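Local coordinates for proton-dependent oligopeptide transporter family protein (Xanthomonas campestris, PDB 6EI3) that probably carries di- and tripeptides across the bacterial inner membrane, using the proton gradient to drive their uptake, at residues F6-E11 with Y145-F150; F296-P301 with A487-L492; F302-D307 with A480-L485. One frame throughout, in Å; residues are numbered along the deposited sequence. Where two conformers were deposited one is given.

Interaction 1 of 3, residues F6-E11 with Y145-F150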
loop_
_atom_site.group_PDB
_atom_site.type_symbol
_atom_site.label_atom_id
_atom_site.label_comp_id
_atom_site.label_asym_id
_atom_site.label_seq_id
_atom_site.Cartn_x
_atom_site.Cartn_y
_atom_site.Cartn_z
ATOM N N PHE A 6 -4.849 -17.284 -19.118
ATOM C CA PHE A 6 -3.717 -17.704 -18.274
ATOM C C PHE A 6 -3.323 -16.586 -17.314
ATOM O O PHE A 6 -2.966 -16.871 -16.180
ATOM C CB PHE A 6 -2.518 -18.136 -19.130
ATOM C CG PHE A 6 -2.813 -19.331 -20.012
ATOM C CD1 PHE A 6 -2.702 -20.625 -19.516
ATOM C CD2 PHE A 6 -3.205 -19.161 -21.334
ATOM C CE1 PHE A 6 -2.988 -21.730 -20.329
ATOM C CE2 PHE A 6 -3.491 -20.261 -22.144
ATOM C CZ PHE A 6 -3.377 -21.540 -21.636
ATOM N N ILE A 7 -3.439 -15.313 -17.774
ATOM C CA ILE A 7 -3.155 -14.099 -16.992
ATOM C C ILE A 7 -4.255 -13.908 -15.947
ATOM O O ILE A 7 -3.964 -13.588 -14.797
ATOM C CB ILE A 7 -3.047 -12.860 -17.947
ATOM C CG1 ILE A 7 -1.899 -13.022 -18.998
ATOM C CG2 ILE A 7 -2.949 -11.518 -17.183
ATOM C CD1 ILE A 7 -0.492 -13.126 -18.494
ATOM N N ILE A 8 -5.541 -14.111 -16.359
ATOM C CA ILE A 8 -6.704 -13.960 -15.455
ATOM C C ILE A 8 -6.598 -15.022 -14.331
ATOM O O ILE A 8 -6.737 -14.671 -13.159
ATOM C CB ILE A 8 -8.061 -14.024 -16.244
ATOM C CG1 ILE A 8 -8.304 -12.712 -17.036
ATOM C CG2 ILE A 8 -9.258 -14.326 -15.310
ATOM C CD1 ILE A 8 -9.425 -12.807 -18.159
ATOM N N GLY A 9 -6.313 -16.274 -14.707
ATOM C CA GLY A 9 -6.141 -17.390 -13.776
ATOM C C GLY A 9 -5.056 -17.117 -12.745
ATOM O O GLY A 9 -5.271 -17.267 -11.547
ATOM N N ASN A 10 -3.885 -16.681 -13.215
ATOM C CA ASN A 10 -2.755 -16.344 -12.357
ATOM C C ASN A 10 -3.140 -15.202 -11.410
ATOM O O ASN A 10 -2.871 -15.307 -10.211
ATOM C CB ASN A 10 -1.543 -15.965 -13.216
ATOM C CG ASN A 10 -0.419 -15.368 -12.410
ATOM O OD1 ASN A 10 0.367 -16.064 -11.749
ATOM N ND2 ASN A 10 -0.398 -14.060 -12.354
ATOM N N GLU A 11 -3.788 -14.127 -11.939
ATOM C CA GLU A 11 -4.220 -12.977 -11.131
ATOM C C GLU A 11 -5.215 -13.382 -10.026
ATOM O O GLU A 11 -5.074 -12.943 -8.884
ATOM C CB GLU A 11 -4.818 -11.861 -12.032
ATOM C CG GLU A 11 -5.365 -10.639 -11.290
ATOM C CD GLU A 11 -4.377 -9.691 -10.625
ATOM O OE1 GLU A 11 -3.148 -9.912 -10.728
ATOM O OE2 GLU A 11 -4.841 -8.700 -10.020
ATOM N N TYR A 145 -10.697 -5.804 -11.251
ATOM C CA TYR A 145 -11.431 -5.164 -10.152
ATOM C C TYR A 145 -12.344 -6.161 -9.439
ATOM O O TYR A 145 -12.297 -6.258 -8.204
ATOM C CB TYR A 145 -12.235 -3.958 -10.669
ATOM C CG TYR A 145 -13.270 -3.431 -9.703
ATOM C CD1 TYR A 145 -12.912 -2.570 -8.668
ATOM C CD2 TYR A 145 -14.620 -3.724 -9.871
ATOM C CE1 TYR A 145 -13.864 -2.072 -7.781
ATOM C CE2 TYR A 145 -15.580 -3.235 -8.990
ATOM C CZ TYR A 145 -15.196 -2.402 -7.949
ATOM O OH TYR A 145 -16.136 -1.897 -7.087
ATOM N N TRP A 146 -13.154 -6.916 -10.211
ATOM C CA TRP A 146 -14.072 -7.903 -9.640
ATOM C C TRP A 146 -13.322 -9.082 -9.013
ATOM O O TRP A 146 -13.724 -9.566 -7.954
ATOM C CB TRP A 146 -15.120 -8.373 -10.664
ATOM C CG TRP A 146 -16.030 -7.267 -11.131
ATOM C CD1 TRP A 146 -16.025 -6.661 -12.358
ATOM C CD2 TRP A 146 -17.069 -6.628 -10.371
ATOM N NE1 TRP A 146 -16.972 -5.659 -12.395
ATOM C CE2 TRP A 146 -17.634 -5.623 -11.193
ATOM C CE3 TRP A 146 -17.576 -6.804 -9.068
ATOM C CZ2 TRP A 146 -18.697 -4.819 -10.769
ATOM C CZ3 TRP A 146 -18.619 -5.995 -8.643
ATOM C CH2 TRP A 146 -19.174 -5.022 -9.491
ATOM N N ILE A 147 -12.218 -9.506 -9.649
ATOM C CA ILE A 147 -11.367 -10.609 -9.190
ATOM C C ILE A 147 -10.686 -10.272 -7.850
ATOM O O ILE A 147 -10.654 -11.102 -6.947
ATOM C CB ILE A 147 -10.356 -11.020 -10.291
ATOM C CG1 ILE A 147 -11.057 -11.804 -11.426
ATOM C CG2 ILE A 147 -9.200 -11.817 -9.699
ATOM C CD1 ILE A 147 -10.342 -11.723 -12.820
ATOM N N ILE A 148 -10.137 -9.069 -7.737
ATOM C CA ILE A 148 -9.487 -8.619 -6.510
ATOM C C ILE A 148 -10.500 -8.579 -5.364
ATOM O O ILE A 148 -10.240 -9.157 -4.311
ATOM C CB ILE A 148 -8.754 -7.269 -6.711
ATOM C CG1 ILE A 148 -7.573 -7.432 -7.708
ATOM C CG2 ILE A 148 -8.251 -6.707 -5.355
ATOM C CD1 ILE A 148 -7.022 -6.126 -8.305
ATOM N N ASN A 149 -11.671 -7.963 -5.586
ATOM C CA ASN A 149 -12.668 -7.810 -4.532
ATOM C C ASN A 149 -13.347 -9.104 -4.136
ATOM O O ASN A 149 -13.451 -9.356 -2.937
ATOM C CB ASN A 149 -13.669 -6.721 -4.865
ATOM C CG ASN A 149 -13.016 -5.356 -4.748
ATOM O OD1 ASN A 149 -12.708 -4.871 -3.658
ATOM N ND2 ASN A 149 -12.680 -4.761 -5.865
ATOM N N PHE A 150 -13.772 -9.937 -5.100
ATOM C CA PHE A 150 -14.375 -11.221 -4.751
ATOM C C PHE A 150 -13.352 -12.179 -4.128
ATOM O O PHE A 150 -13.685 -12.846 -3.157
ATOM C CB PHE A 150 -15.143 -11.857 -5.918
ATOM C CG PHE A 150 -16.534 -11.283 -6.057
ATOM C CD1 PHE A 150 -17.519 -11.564 -5.118
ATOM C CD2 PHE A 150 -16.851 -10.441 -7.112
ATOM C CE1 PHE A 150 -18.798 -11.024 -5.238
ATOM C CE2 PHE A 150 -18.138 -9.917 -7.243
ATOM C CZ PHE A 150 -19.097 -10.198 -6.298
#
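Ile-147, on helix 137-165, meets two residues of helix 4-22, Ile-8 and Glu-11, which lie one turn apart. Its CD1 presses on CG2 of Ile-8 at 3.8 Å, and the two side chains cross at about a right angle. This contact depends on how the branches of Ile-147 divide: with chi1 at -74° CG1 lies anti to the carbonyl carbon, sending CD1 to Ile-8, while CG2 goes the other way and packs against Glu-11, 4.3 Å from its CG. The chain of Glu-11 starts out toward helix 137-165 and then bends at chi2 (71°), which brings OE2 across the CG1-CD1 branch of Ile-148, 3.8 Å from CD1. Glu-11 is the first glutamate of the E-x-x-E-R-F signature that POT transporters carry on their first transmembrane helix, so the contact lays part of this conserved helix against its neighbour in the major facilitator fold. The two helices run roughly parallel, 24° apart, with their axes a loose 10.8 Å from each other, and 171 Å² is buried between them. Beyond Ile-148 lies Tyr-512 of the C-terminal tail, whose sequence is probably that of an expression-tag remnant; Gln-514 of the same tail hydrogen-bonds to Asn-149.

Interaction 2 of 3, residues F296-P301 with A487-L492; sequences FALVTP and ALAFGL. With 78M ((2S)-2,3-dihydroxypropyl(7Z)-pentadec-7-enoate), chain C; 78M ((2S)-2,3-dihydroxypropyl(7Z)-pentadec-7-enoate), chain O.
The hydroxyl of Thr-300 is gripped by two hydrogen bonds: OG1 donates to the carbonyl O of Ala-297, 2.7 Å away, and is also bonded to the indole NE1 of Trp-447 on helix 430-456. A chi1 of 62° sets OG1 between the backbone N and carbonyl carbon, facing the preceding turn. The helix is kinked here: the amide of Thr-300 makes weak bonds to the turn before, and Pro-301 has no N-H to give. Leu-298 and Val-299 receive the side chain of Phe-490. The ring lies beside Val-299, pointing the same way, with CE2 3.6 Å from Val-299 CG2 and CD2 3.8 Å from Leu-298 CB; both approaches are oblique. Leu-298 reaches further, placing CD2 3.9 Å from CB of Ala-489. On their other sides both segments meet lipid: Ala-297 CB lies 3.7 Å from C7 of the monoacylglycerol of chain O, and Ala-487 CB 3.8 Å from C6 of that of chain C. Met-367 of helix 363-389 touches both Val-299 and Phe-490. With the axes 9.2 Å apart at 160°, this is antiparallel packing of a proline-kinked membrane helix against its neighbour in a major facilitator fold.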
loop_
_atom_site.group_PDB
_atom_site.type_symbol
_atom_site.label_atom_id
_atom_site.label_comp_id
_atom_site.label_asym_id
_atom_site.label_seq_id
_atom_site.Cartn_x
_atom_site.Cartn_y
_atom_site.Cartn_z
ATOM N N PHE A 296 0.998 12.819 -2.666
ATOM C CA PHE A 296 1.184 11.432 -2.196
ATOM C C PHE A 296 1.724 11.374 -0.761
ATOM O O PHE A 296 1.235 10.580 0.027
ATOM C CB PHE A 296 2.091 10.616 -3.146
ATOM C CG PHE A 296 1.467 10.125 -4.443
ATOM C CD1 PHE A 296 0.175 10.507 -4.811
ATOM C CD2 PHE A 296 2.172 9.286 -5.296
ATOM C CE1 PHE A 296 -0.388 10.068 -6.017
ATOM C CE2 PHE A 296 1.609 8.854 -6.504
ATOM C CZ PHE A 296 0.336 9.244 -6.851
ATOM N N ALA A 297 2.690 12.234 -0.416
ATOM C CA ALA A 297 3.273 12.287 0.940
ATOM C C ALA A 297 2.193 12.587 1.996
ATOM O O ALA A 297 2.179 11.999 3.082
ATOM C CB ALA A 297 4.380 13.348 0.998
ATOM N N LEU A 298 1.278 13.491 1.648
ATOM C CA LEU A 298 0.179 13.935 2.503
ATOM C C LEU A 298 -0.942 12.921 2.636
ATOM O O LEU A 298 -1.773 13.049 3.534
ATOM C CB LEU A 298 -0.338 15.296 2.003
ATOM C CG LEU A 298 0.626 16.456 2.217
ATOM C CD1 LEU A 298 0.165 17.707 1.470
ATOM C CD2 LEU A 298 0.804 16.756 3.704
ATOM N N VAL A 299 -0.961 11.921 1.746
ATOM C CA VAL A 299 -1.908 10.803 1.727
ATOM C C VAL A 299 -1.381 9.626 2.579
ATOM O O VAL A 299 -2.179 8.798 3.006
ATOM C CB VAL A 299 -2.265 10.377 0.260
ATOM C CG1 VAL A 299 -2.844 8.957 0.184
ATOM C CG2 VAL A 299 -3.254 11.364 -0.349
ATOM N N THR A 300 -0.058 9.547 2.831
ATOM C CA THR A 300 0.533 8.431 3.620
ATOM C C THR A 300 -0.226 8.154 4.955
ATOM O O THR A 300 -0.423 6.982 5.235
ATOM C CB THR A 300 2.056 8.593 3.844
ATOM O OG1 THR A 300 2.317 9.791 4.588
ATOM C CG2 THR A 300 2.841 8.597 2.554
ATOM N N PRO A 301 -0.745 9.155 5.740
ATOM C CA PRO A 301 -1.496 8.810 6.970
ATOM C C PRO A 301 -2.772 8.034 6.678
ATOM O O PRO A 301 -3.197 7.262 7.529
ATOM C CB PRO A 301 -1.808 10.179 7.569
ATOM C CG PRO A 301 -0.663 11.048 7.074
ATOM C CD PRO A 301 -0.601 10.625 5.642
ATOM N N ALA A 487 -5.631 15.562 6.787
ATOM C CA ALA A 487 -6.728 16.086 5.963
ATOM C C ALA A 487 -6.600 17.597 5.839
ATOM O O ALA A 487 -6.747 18.138 4.742
ATOM C CB ALA A 487 -8.068 15.738 6.585
ATOM N N LEU A 488 -6.288 18.267 6.968
ATOM C CA LEU A 488 -6.096 19.708 7.025
ATOM C C LEU A 488 -4.891 20.121 6.169
ATOM O O LEU A 488 -5.033 21.024 5.355
ATOM C CB LEU A 488 -5.961 20.206 8.495
ATOM C CG LEU A 488 -5.635 21.699 8.685
ATOM C CD1 LEU A 488 -6.775 22.593 8.209
ATOM C CD2 LEU A 488 -5.277 22.011 10.143
ATOM N N ALA A 489 -3.729 19.444 6.329
ATOM C CA ALA A 489 -2.509 19.768 5.566
ATOM C C ALA A 489 -2.737 19.511 4.077
ATOM O O ALA A 489 -2.414 20.369 3.261
ATOM C CB ALA A 489 -1.322 18.968 6.081
ATOM N N PHE A 490 -3.377 18.380 3.734
ATOM C CA PHE A 490 -3.734 18.055 2.348
ATOM C C PHE A 490 -4.608 19.166 1.735
ATOM O O PHE A 490 -4.315 19.639 0.650
ATOM C CB PHE A 490 -4.462 16.695 2.258
ATOM C CG PHE A 490 -4.632 16.187 0.841
ATOM C CD1 PHE A 490 -5.674 16.641 0.041
ATOM C CD2 PHE A 490 -3.751 15.256 0.311
ATOM C CE1 PHE A 490 -5.810 16.195 -1.279
ATOM C CE2 PHE A 490 -3.894 14.798 -1.001
ATOM C CZ PHE A 490 -4.931 15.265 -1.785
ATOM N N GLY A 491 -5.664 19.549 2.437
ATOM C CA GLY A 491 -6.624 20.556 1.990
ATOM C C GLY A 491 -6.021 21.914 1.724
ATOM O O GLY A 491 -6.426 22.596 0.770
ATOM N N LEU A 492 -5.047 22.321 2.569
ATOM C CA LEU A 492 -4.379 23.617 2.410
ATOM C C LEU A 492 -3.453 23.585 1.198
ATOM O O LEU A 492 -3.385 24.563 0.460
ATOM C CB LEU A 492 -3.637 24.038 3.693
ATOM C CG LEU A 492 -4.527 24.347 4.924
ATOM C CD1 LEU A 492 -3.714 24.286 6.213
ATOM C CD2 LEU A 492 -5.201 25.711 4.803
HETATM O O21 78M C . -12.839 25.040 -0.952
HETATM C C20 78M C . -11.531 25.019 -0.394
HETATM C C18 78M C . -11.578 24.713 1.085
HETATM O O19 78M C . -12.305 25.740 1.767
HETATM C C17 78M C . -10.204 24.572 1.697
HETATM O O2 78M C . -10.457 24.172 3.066
HETATM C C1 78M C . -9.519 23.470 3.715
HETATM O O1 78M C . -8.469 23.141 3.230
HETATM C C2 78M C . -9.944 23.169 5.123
HETATM C C3 78M C . -9.521 21.798 5.633
HETATM C C4 78M C . -10.283 20.646 4.991
HETATM C C5 78M C . -11.061 19.759 5.956
HETATM C C6 78M C . -10.194 18.893 6.867
HETATM C C7 78M C . -10.993 17.998 7.763
HETATM C C8 78M C . -11.171 18.109 9.072
HETATM C C9 78M C . -10.641 19.180 9.983
HETATM C C10 78M C . -9.457 18.714 10.822
HETATM C C11 78M C . -8.833 19.811 11.676
HETATM C C12 78M C . -7.613 19.376 12.488
HETATM C C13 78M C . -7.922 18.643 13.792
HETATM C C15 78M C . -7.042 17.214 15.680
HETATM C C14 78M C . -6.696 18.106 14.511
HETATM O O21 78M O . 4.321 22.446 -4.497
HETATM C C20 78M O . 5.456 21.726 -4.952
HETATM C C18 78M O . 6.398 21.413 -3.814
HETATM O O19 78M O . 6.823 22.621 -3.179
HETATM C C17 78M O . 7.602 20.623 -4.263
HETATM O O2 78M O . 8.148 20.018 -3.067
HETATM C C1 78M O . 9.034 19.024 -3.211
HETATM O O1 78M O . 9.529 18.708 -4.263
HETATM C C2 78M O . 9.315 18.352 -1.899
HETATM C C3 78M O . 8.913 16.883 -1.880
HETATM C C4 78M O . 8.277 16.458 -0.564
HETATM C C5 78M O . 9.070 15.432 0.229
HETATM C C6 78M O . 8.918 13.984 -0.256
HETATM C C7 78M O . 8.031 13.177 0.637
HETATM C C8 78M O . 8.400 12.195 1.443
HETATM C C9 78M O . 7.493 11.399 2.337
HETATM C C10 78M O . 7.337 12.065 3.707
HETATM C C11 78M O . 5.906 12.160 4.207
HETATM C C12 78M O . 5.657 13.377 5.090
HETATM C C13 78M O . 4.206 13.619 5.485
HETATM C C15 78M O . 2.397 13.246 7.189
HETATM C C14 78M O . 3.707 12.763 6.635
#

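Interaction 3 of 3, residues F302-D307 with A480-L485; sequences FFSLFD and AAFAFL. With 78M ((2S)-2,3-dihydroxypropyl(7Z)-pentadec-7-enoate), chain C.
Leu-305 extends its side chain from chi1 of -88°, somewhat beyond the staggered -60°, with chi2 at 72°, and this pair of torsions brings CD2 to helix 471-495. There it meets CB of Ala-483 at only 3.4 Å, a contact tighter than normal van der Waals packing. Phe-482 has CG anti to its backbone N (chi1 -179°), which carries the ring to Ser-304, next to Leu-305 in the chain. The hydroxyl of Ser-304 sits at the ring's edge, near its plane, with OG 3.9 Å from CE2. OG merely touches the ring; its hydrogen bond goes to the carbonyl O of Gly-444 on helix 430-456, with a weak second one to the carbonyl O of Thr-300 one turn back. Trp-447 of helix 430-456 meets the Phe-482 ring edge-to-face and also touches Ser-304, which joins a third helix to the pair. Ser-374, on helix 363-389, touches the Leu-305 side chain. The lipid-facing side of helix 471-495 is marked by a bound monoacylglycerol: its C10 lies 3.4 Å from Phe-484 O, and its C13 is 3.8 Å from Phe-484 CB. Helix 471-495 is thus placed as the last transmembrane helix of the C-terminal bundle, peripheral in the major facilitator fold, packing on helix 281-306 on one side and meeting lipid on another.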
loop_
_atom_site.group_PDB
_atom_site.type_symbol
_atom_site.label_atom_id
_atom_site.label_comp_id
_atom_site.label_asym_id
_atom_site.label_seq_id
_atom_site.Cartn_x
_atom_site.Cartn_y
_atom_site.Cartn_z
ATOM N N PHE A 302 -3.366 8.188 5.465
ATOM C CA PHE A 302 -4.546 7.389 5.126
ATOM C C PHE A 302 -4.160 5.897 5.162
ATOM O O PHE A 302 -4.921 5.079 5.672
ATOM C CB PHE A 302 -5.158 7.766 3.741
ATOM C CG PHE A 302 -6.143 6.703 3.299
ATOM C CD1 PHE A 302 -7.426 6.649 3.842
ATOM C CD2 PHE A 302 -5.747 5.677 2.441
ATOM C CE1 PHE A 302 -8.312 5.617 3.491
ATOM C CE2 PHE A 302 -6.625 4.649 2.104
ATOM C CZ PHE A 302 -7.898 4.618 2.642
ATOM N N PHE A 303 -3.003 5.546 4.591
ATOM C CA PHE A 303 -2.546 4.151 4.555
ATOM C C PHE A 303 -2.136 3.634 5.919
ATOM O O PHE A 303 -2.293 2.438 6.157
ATOM C CB PHE A 303 -1.455 3.943 3.503
ATOM C CG PHE A 303 -2.047 4.009 2.120
ATOM C CD1 PHE A 303 -2.844 2.973 1.634
ATOM C CD2 PHE A 303 -1.820 5.111 1.301
ATOM C CE1 PHE A 303 -3.431 3.052 0.363
ATOM C CE2 PHE A 303 -2.397 5.184 0.020
ATOM C CZ PHE A 303 -3.221 4.169 -0.426
ATOM N N SER A 304 -1.698 4.541 6.846
ATOM C CA SER A 304 -1.399 4.189 8.241
ATOM C C SER A 304 -2.666 3.657 8.870
ATOM O O SER A 304 -2.630 2.672 9.580
ATOM C CB SER A 304 -0.965 5.424 9.042
ATOM O OG SER A 304 0.197 5.988 8.481
ATOM N N LEU A 305 -3.778 4.330 8.620
ATOM C CA LEU A 305 -5.088 3.987 9.167
ATOM C C LEU A 305 -5.743 2.826 8.429
ATOM O O LEU A 305 -6.368 1.962 9.046
ATOM C CB LEU A 305 -5.983 5.242 9.117
ATOM C CG LEU A 305 -5.891 6.177 10.341
ATOM C CD1 LEU A 305 -4.569 6.949 10.396
ATOM C CD2 LEU A 305 -7.019 7.184 10.330
ATOM N N PHE A 306 -5.567 2.783 7.112
ATOM C CA PHE A 306 -6.182 1.755 6.288
ATOM C C PHE A 306 -5.608 0.349 6.531
ATOM O O PHE A 306 -6.383 -0.586 6.705
ATOM C CB PHE A 306 -6.104 2.161 4.795
ATOM C CG PHE A 306 -6.773 1.183 3.861
ATOM C CD1 PHE A 306 -8.155 1.061 3.832
ATOM C CD2 PHE A 306 -6.016 0.387 3.003
ATOM C CE1 PHE A 306 -8.769 0.135 2.981
ATOM C CE2 PHE A 306 -6.632 -0.536 2.158
ATOM C CZ PHE A 306 -8.005 -0.652 2.149
ATOM N N ASP A 307 -4.267 0.196 6.530
ATOM C CA ASP A 307 -3.614 -1.120 6.674
ATOM C C ASP A 307 -3.749 -1.750 8.083
ATOM O O ASP A 307 -3.590 -2.960 8.228
ATOM C CB ASP A 307 -2.150 -1.067 6.198
ATOM C CG ASP A 307 -2.075 -1.139 4.664
ATOM O OD1 ASP A 307 -2.863 -1.912 4.063
ATOM O OD2 ASP A 307 -1.244 -0.413 4.070
ATOM N N ALA A 480 -6.719 8.813 14.637
ATOM C CA ALA A 480 -7.826 9.687 14.218
ATOM C C ALA A 480 -7.342 11.136 14.107
ATOM O O ALA A 480 -7.610 11.792 13.096
ATOM C CB ALA A 480 -8.958 9.622 15.230
ATOM N N ALA A 481 -6.610 11.621 15.135
ATOM C CA ALA A 481 -6.057 12.986 15.180
ATOM C C ALA A 481 -5.041 13.200 14.045
ATOM O O ALA A 481 -5.056 14.252 13.414
ATOM C CB ALA A 481 -5.397 13.248 16.530
ATOM N N PHE A 482 -4.171 12.194 13.805
ATOM C CA PHE A 482 -3.142 12.179 12.765
ATOM C C PHE A 482 -3.799 12.289 11.375
ATOM O O PHE A 482 -3.325 13.068 10.552
ATOM C CB PHE A 482 -2.274 10.904 12.895
ATOM C CG PHE A 482 -1.126 10.699 11.924
ATOM C CD1 PHE A 482 -0.314 11.764 11.537
ATOM C CD2 PHE A 482 -0.831 9.430 11.429
ATOM C CE1 PHE A 482 0.768 11.566 10.670
ATOM C CE2 PHE A 482 0.262 9.227 10.573
ATOM C CZ PHE A 482 1.054 10.295 10.200
ATOM N N ALA A 483 -4.926 11.585 11.152
ATOM C CA ALA A 483 -5.664 11.659 9.888
ATOM C C ALA A 483 -6.324 13.029 9.724
ATOM O O ALA A 483 -6.304 13.580 8.625
ATOM C CB ALA A 483 -6.717 10.573 9.812
ATOM N N PHE A 484 -6.904 13.582 10.803
ATOM C CA PHE A 484 -7.538 14.914 10.752
ATOM C C PHE A 484 -6.517 15.995 10.417
ATOM O O PHE A 484 -6.814 16.882 9.606
ATOM C CB PHE A 484 -8.283 15.226 12.060
ATOM C CG PHE A 484 -9.517 14.374 12.280
ATOM C CD1 PHE A 484 -10.402 14.115 11.234
ATOM C CD2 PHE A 484 -9.849 13.920 13.554
ATOM C CE1 PHE A 484 -11.559 13.350 11.441
ATOM C CE2 PHE A 484 -11.010 13.160 13.765
ATOM C CZ PHE A 484 -11.851 12.869 12.704
ATOM N N LEU A 485 -5.302 15.895 11.026
ATOM C CA LEU A 485 -4.210 16.832 10.783
ATOM C C LEU A 485 -3.751 16.701 9.323
ATOM O O LEU A 485 -3.459 17.708 8.674
ATOM C CB LEU A 485 -3.048 16.541 11.754
ATOM C CG LEU A 485 -1.835 17.485 11.726
ATOM C CD1 LEU A 485 -2.156 18.840 12.356
ATOM C CD2 LEU A 485 -0.671 16.871 12.463
HETATM O O21 78M C . -12.839 25.040 -0.952
HETATM C C20 78M C . -11.531 25.019 -0.394
HETATM C C18 78M C . -11.578 24.713 1.085
HETATM O O19 78M C . -12.305 25.740 1.767
HETATM C C17 78M C . -10.204 24.572 1.697
HETATM O O2 78M C . -10.457 24.172 3.066
HETATM C C1 78M C . -9.519 23.470 3.715
HETATM O O1 78M C . -8.469 23.141 3.230
HETATM C C2 78M C . -9.944 23.169 5.123
HETATM C C3 78M C . -9.521 21.798 5.633
HETATM C C4 78M C . -10.283 20.646 4.991
HETATM C C5 78M C . -11.061 19.759 5.956
HETATM C C6 78M C . -10.194 18.893 6.867
HETATM C C7 78M C . -10.993 17.998 7.763
HETATM C C8 78M C . -11.171 18.109 9.072
HETATM C C9 78M C . -10.641 19.180 9.983
HETATM C C10 78M C . -9.457 18.714 10.822
HETATM C C11 78M C . -8.833 19.811 11.676
HETATM C C12 78M C . -7.613 19.376 12.488
HETATM C C13 78M C . -7.922 18.643 13.792
HETATM C C15 78M C . -7.042 17.214 15.680
HETATM C C14 78M C . -6.696 18.106 14.511
#

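Overall arrangement
Interactions 2 and 3 join the same two helices, 281-306 and 471-495, at successive levels; interaction 3 is nested within the loop closed by interaction 2, and they touch where Pro-301 CG lies 3.6 Å from Phe-482 CZ. The same bound lipid contacts both. Interaction 1 lies across the chain's centre, about 31 Å from interaction 2 and about 29 Å from interaction 3, centre to centre. All three rely on apolar packing. Partly buried interaction 1 brings a glutamate against isoleucines; interaction 2, also partly buried and bordered by lipid, sets an aromatic ring against aliphatic carbons. Interaction 3, the most buried, adds to its leucine-alanine pair a serine hydroxyl at a phenylalanine edge, hydrogen-bonded to a third helix.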